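Local coordinates for protein type I site-specific restriction-modification system, R (Restriction) subunit (Vibrio vulnificus, PDB 3H1T) that probably serves as the ATP-dependent motor and restriction subunit of a type I restriction enzyme, binding DNA and hydrolysing ATP, at residues A[198-210]-A[349-362]. Sequence-based numbering, arbitrary orientation.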
loop_
_atom_site.group_PDB
_atom_site.type_symbol
_atom_site.label_atom_id
_atom_site.label_comp_id
_atom_site.label_asym_id
_atom_site.label_seq_id
_atom_site.Cartn_x
_atom_site.Cartn_y
_atom_site.Cartn_z
ATOM N N LYS A 198 4.208 15.470 17.674
ATOM C CA LYS A 198 4.123 15.904 16.282
ATOM C C LYS A 198 2.647 15.939 15.939
ATOM O O LYS A 198 2.027 14.896 15.712
ATOM C CB LYS A 198 4.857 14.916 15.365
ATOM C CG LYS A 198 6.315 15.247 15.159
ATOM C CD LYS A 198 7.172 14.024 14.840
ATOM C CE LYS A 198 8.309 13.922 15.847
ATOM N NZ LYS A 198 8.594 15.282 16.403
ATOM N N LYS A 199 2.080 17.136 15.914
ATOM C CA LYS A 199 0.669 17.313 15.628
ATOM C C LYS A 199 0.299 17.181 14.154
ATOM O O LYS A 199 -0.840 17.445 13.779
ATOM C CB LYS A 199 0.218 18.680 16.174
ATOM C CG LYS A 199 0.117 18.748 17.701
ATOM C CD LYS A 199 0.468 20.127 18.221
ATOM C CE LYS A 199 1.964 20.392 18.099
ATOM N NZ LYS A 199 2.362 21.762 18.573
ATOM N N ARG A 200 1.217 16.730 13.311
ATOM C CA ARG A 200 0.900 16.653 11.887
ATOM C C ARG A 200 1.830 15.633 11.196
ATOM O O ARG A 200 2.987 15.960 10.925
ATOM C CB ARG A 200 1.099 18.077 11.302
ATOM C CG ARG A 200 0.206 18.520 10.117
ATOM C CD ARG A 200 -1.145 19.153 10.542
ATOM N NE ARG A 200 -1.120 20.596 10.849
ATOM C CZ ARG A 200 -0.808 21.574 9.989
ATOM N NH1 ARG A 200 -0.466 21.296 8.737
ATOM N NH2 ARG A 200 -0.870 22.848 10.376
ATOM N N SER A 201 1.358 14.415 10.913
ATOM C CA SER A 201 2.213 13.404 10.256
ATOM C C SER A 201 1.654 12.802 8.960
ATOM O O SER A 201 0.440 12.643 8.798
ATOM C CB SER A 201 2.512 12.223 11.193
ATOM O OG SER A 201 2.768 12.622 12.526
ATOM N N LEU A 202 2.550 12.429 8.050
ATOM C CA LEU A 202 2.127 11.837 6.783
ATOM C C LEU A 202 2.665 10.411 6.562
ATOM O O LEU A 202 3.797 10.086 6.944
ATOM C CB LEU A 202 2.564 12.733 5.618
ATOM C CG LEU A 202 2.021 12.355 4.237
ATOM C CD1 LEU A 202 0.483 12.323 4.279
ATOM C CD2 LEU A 202 2.519 13.366 3.198
ATOM N N ILE A 203 1.834 9.565 5.954
ATOM C CA ILE A 203 2.196 8.187 5.641
ATOM C C ILE A 203 1.824 7.935 4.190
ATOM O O ILE A 203 0.692 8.183 3.793
ATOM C CB ILE A 203 1.405 7.180 6.482
ATOM C CG1 ILE A 203 1.533 7.518 7.962
ATOM C CG2 ILE A 203 1.916 5.785 6.212
ATOM C CD1 ILE A 203 0.569 6.773 8.844
ATOM N N THR A 204 2.773 7.455 3.398
ATOM C CA THR A 204 2.510 7.156 2.000
ATOM C C THR A 204 2.555 5.646 1.798
ATOM O O THR A 204 3.555 4.990 2.094
ATOM C CB THR A 204 3.548 7.806 1.068
ATOM O OG1 THR A 204 3.626 9.205 1.348
ATOM C CG2 THR A 204 3.145 7.608 -0.389
HETATM N N MSE A 205 1.453 5.101 1.306
HETATM C CA MSE A 205 1.355 3.674 1.059
HETATM C C MSE A 205 0.654 3.451 -0.274
HETATM O O MSE A 205 -0.395 4.038 -0.534
HETATM C CB MSE A 205 0.557 2.989 2.173
HETATM C CG MSE A 205 1.262 2.858 3.529
HETATM SE SE MSE A 205 0.099 2.052 4.882
HETATM C CE MSE A 205 0.468 0.201 4.525
ATOM N N ALA A 206 1.237 2.613 -1.121
ATOM C CA ALA A 206 0.648 2.309 -2.415
ATOM C C ALA A 206 -0.747 1.720 -2.191
ATOM O O ALA A 206 -0.984 0.994 -1.223
ATOM C CB ALA A 206 1.523 1.328 -3.162
ATOM N N THR A 207 -1.676 2.050 -3.078
ATOM C CA THR A 207 -3.032 1.550 -2.954
ATOM C C THR A 207 -3.081 0.021 -2.911
ATOM O O THR A 207 -2.405 -0.661 -3.686
ATOM C CB THR A 207 -3.914 2.075 -4.109
ATOM O OG1 THR A 207 -5.142 1.342 -4.151
ATOM C CG2 THR A 207 -3.213 1.930 -5.427
ATOM N N GLY A 208 -3.871 -0.511 -1.989
ATOM C CA GLY A 208 -3.991 -1.950 -1.870
ATOM C C GLY A 208 -2.970 -2.576 -0.945
ATOM O O GLY A 208 -2.740 -3.776 -1.000
ATOM N N THR A 209 -2.362 -1.779 -0.081
ATOM C CA THR A 209 -1.372 -2.324 0.833
ATOM C C THR A 209 -1.810 -2.372 2.300
ATOM O O THR A 209 -1.062 -2.850 3.148
ATOM C CB THR A 209 -0.017 -1.567 0.709
ATOM O OG1 THR A 209 -0.217 -0.151 0.840
ATOM C CG2 THR A 209 0.601 -1.842 -0.632
ATOM N N GLY A 210 -3.007 -1.876 2.606
ATOM C CA GLY A 210 -3.501 -1.926 3.973
ATOM C C GLY A 210 -3.559 -0.655 4.794
ATOM O O GLY A 210 -3.362 -0.696 6.010
ATOM N N THR A 349 0.008 18.780 -0.227
ATOM C CA THR A 349 -0.189 17.756 0.775
ATOM C C THR A 349 1.063 17.569 1.603
ATOM O O THR A 349 0.989 17.487 2.826
ATOM C CB THR A 349 -0.564 16.425 0.130
ATOM O OG1 THR A 349 -1.935 16.491 -0.266
ATOM C CG2 THR A 349 -0.380 15.275 1.120
ATOM N N TYR A 350 2.213 17.501 0.938
ATOM C CA TYR A 350 3.477 17.320 1.638
ATOM C C TYR A 350 3.920 18.575 2.362
ATOM O O TYR A 350 4.803 18.518 3.216
ATOM C CB TYR A 350 4.548 16.836 0.668
ATOM C CG TYR A 350 4.317 15.397 0.245
ATOM C CD1 TYR A 350 3.209 15.044 -0.540
ATOM C CD2 TYR A 350 5.147 14.373 0.708
ATOM C CE1 TYR A 350 2.936 13.708 -0.843
ATOM C CE2 TYR A 350 4.876 13.045 0.422
ATOM C CZ TYR A 350 3.773 12.714 -0.350
ATOM O OH TYR A 350 3.511 11.389 -0.592
ATOM N N ARG A 351 3.297 19.705 2.024
ATOM C CA ARG A 351 3.599 20.983 2.667
ATOM C C ARG A 351 2.799 21.102 3.960
ATOM O O ARG A 351 3.298 21.568 4.978
ATOM C CB ARG A 351 3.253 22.148 1.735
ATOM C CG ARG A 351 4.285 22.392 0.646
ATOM C CD ARG A 351 3.765 23.283 -0.471
ATOM N NE ARG A 351 4.782 23.566 -1.473
ATOM C CZ ARG A 351 4.532 23.693 -2.771
ATOM N NH1 ARG A 351 3.284 23.557 -3.214
ATOM N NH2 ARG A 351 5.526 23.951 -3.629
ATOM N N TYR A 352 1.546 20.677 3.918
ATOM C CA TYR A 352 0.707 20.740 5.103
ATOM C C TYR A 352 1.078 19.679 6.141
ATOM O O TYR A 352 1.246 19.998 7.313
ATOM C CB TYR A 352 -0.766 20.605 4.710
ATOM C CG TYR A 352 -1.732 20.752 5.860
ATOM C CD1 TYR A 352 -2.070 19.659 6.661
ATOM C CD2 TYR A 352 -2.305 21.990 6.156
ATOM C CE1 TYR A 352 -2.959 19.800 7.734
ATOM C CE2 TYR A 352 -3.188 22.147 7.222
ATOM C CZ TYR A 352 -3.510 21.058 8.009
ATOM O OH TYR A 352 -4.351 21.244 9.085
ATOM N N PHE A 353 1.233 18.423 5.718
ATOM C CA PHE A 353 1.570 17.352 6.656
ATOM C C PHE A 353 3.063 17.129 6.834
ATOM O O PHE A 353 3.486 16.485 7.786
ATOM C CB PHE A 353 0.908 16.038 6.231
ATOM C CG PHE A 353 -0.587 16.057 6.317
ATOM C CD1 PHE A 353 -1.234 15.941 7.549
ATOM C CD2 PHE A 353 -1.361 16.169 5.162
ATOM C CE1 PHE A 353 -2.638 15.932 7.625
ATOM C CE2 PHE A 353 -2.759 16.164 5.225
ATOM C CZ PHE A 353 -3.398 16.043 6.462
ATOM N N GLY A 354 3.863 17.656 5.920
ATOM C CA GLY A 354 5.298 17.483 6.030
ATOM C C GLY A 354 5.767 16.202 5.368
ATOM O O GLY A 354 4.971 15.481 4.771
ATOM N N ASN A 355 7.057 15.906 5.464
ATOM C CA ASN A 355 7.563 14.698 4.851
ATOM C C ASN A 355 7.072 13.451 5.564
ATOM O O ASN A 355 6.962 13.419 6.791
ATOM C CB ASN A 355 9.079 14.721 4.798
ATOM C CG ASN A 355 9.594 15.710 3.780
ATOM O OD1 ASN A 355 9.026 15.846 2.685
ATOM N ND2 ASN A 355 10.680 16.392 4.116
ATOM N N PRO A 356 6.761 12.407 4.785
ATOM C CA PRO A 356 6.265 11.126 5.290
ATOM C C PRO A 356 7.149 10.464 6.344
ATOM O O PRO A 356 8.373 10.516 6.258
ATOM C CB PRO A 356 6.131 10.290 4.015
ATOM C CG PRO A 356 7.224 10.852 3.120
ATOM C CD PRO A 356 7.055 12.332 3.339
ATOM N N ILE A 357 6.519 9.855 7.344
ATOM C CA ILE A 357 7.258 9.159 8.396
ATOM C C ILE A 357 7.629 7.758 7.902
ATOM O O ILE A 357 8.493 7.083 8.457
ATOM C CB ILE A 357 6.426 9.114 9.715
ATOM C CG1 ILE A 357 5.042 8.511 9.487
ATOM C CG2 ILE A 357 6.242 10.527 10.235
ATOM C CD1 ILE A 357 5.009 7.023 9.476
ATOM N N TYR A 358 6.964 7.351 6.823
ATOM C CA TYR A 358 7.191 6.067 6.190
ATOM C C TYR A 358 6.553 6.039 4.801
ATOM O O TYR A 358 5.500 6.645 4.575
ATOM C CB TYR A 358 6.609 4.936 7.047
ATOM C CG TYR A 358 6.907 3.554 6.516
ATOM C CD1 TYR A 358 8.221 3.119 6.357
ATOM C CD2 TYR A 358 5.883 2.686 6.159
ATOM C CE1 TYR A 358 8.505 1.843 5.865
ATOM C CE2 TYR A 358 6.153 1.410 5.659
ATOM C CZ TYR A 358 7.467 0.994 5.519
ATOM O OH TYR A 358 7.741 -0.268 5.054
ATOM N N THR A 359 7.217 5.346 3.880
ATOM C CA THR A 359 6.735 5.190 2.521
ATOM C C THR A 359 6.829 3.726 2.104
ATOM O O THR A 359 7.892 3.122 2.188
ATOM C CB THR A 359 7.579 5.991 1.484
ATOM O OG1 THR A 359 7.435 7.397 1.701
ATOM C CG2 THR A 359 7.115 5.658 0.073
ATOM N N TYR A 360 5.710 3.146 1.677
ATOM C CA TYR A 360 5.698 1.773 1.182
ATOM C C TYR A 360 5.233 1.908 -0.258
ATOM O O TYR A 360 4.042 2.073 -0.511
ATOM C CB TYR A 360 4.729 0.877 1.964
ATOM C CG TYR A 360 4.902 -0.592 1.619
ATOM C CD1 TYR A 360 6.074 -1.275 1.950
ATOM C CD2 TYR A 360 3.927 -1.282 0.898
ATOM C CE1 TYR A 360 6.267 -2.614 1.571
ATOM C CE2 TYR A 360 4.112 -2.611 0.515
ATOM C CZ TYR A 360 5.285 -3.272 0.851
ATOM O OH TYR A 360 5.480 -4.573 0.454
ATOM N N SER A 361 6.171 1.828 -1.201
ATOM C CA SER A 361 5.878 1.995 -2.622
ATOM C C SER A 361 5.267 0.806 -3.336
ATOM O O SER A 361 5.086 -0.262 -2.766
ATOM C CB SER A 361 7.147 2.413 -3.371
ATOM O OG SER A 361 8.083 1.358 -3.459
ATOM N N LEU A 362 4.948 1.027 -4.607
ATOM C CA LEU A 362 4.396 -0.015 -5.459
ATOM C C LEU A 362 5.562 -0.947 -5.742
ATOM O O LEU A 362 5.412 -2.165 -5.813
ATOM C CB LEU A 362 3.869 0.602 -6.758
ATOM C CG LEU A 362 3.477 -0.358 -7.884
ATOM C CD1 LEU A 362 2.538 -1.415 -7.351
ATOM C CD2 LEU A 362 2.815 0.416 -9.016
HETATM O O HOH W 1 4.986 13.838 8.501
HETATM O O HOH W 2 6.044 9.262 -0.019
#
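Bends at chi2 (87°) and chi3 (85°) fold the R200 side chain back over Y352; the guanidinium lies over one ring face, planes 26° apart. In this cation-pi stack CZ is 3.6 Å from the ring centroid, and arginine suits it by pairing a flat charged end with a flexible chain. L202 instead sends CD2 over the Y350 ring, 3.7 Å from its centroid, a CH-pi contact, while its CB packs on F353 CB. Beyond the ring, Y350 OH lies 2.9 Å from T204 OG1 and is hydrogen-bonded to T340 O; a water links the small hydroxyl side chains of T204 and T359. Strand 358-360 runs parallel to 200-205 and closes one edge of the seven-stranded parallel sheet of the first RecA-like motor domain; A206-G210 forms the first part of the P-loop that leads into helix 211-224. The pairing opens with I357 N to L202 O at 2.8 Å. T204 then bonds in both directions, N to Y358 O at 3.1 Å and O to Y360 N at 2.9 Å; A206 N continues to Y360 O. A second water bridges L202 N to F353 O and N355 O, either side of G354, whose positive phi ends the helical geometry.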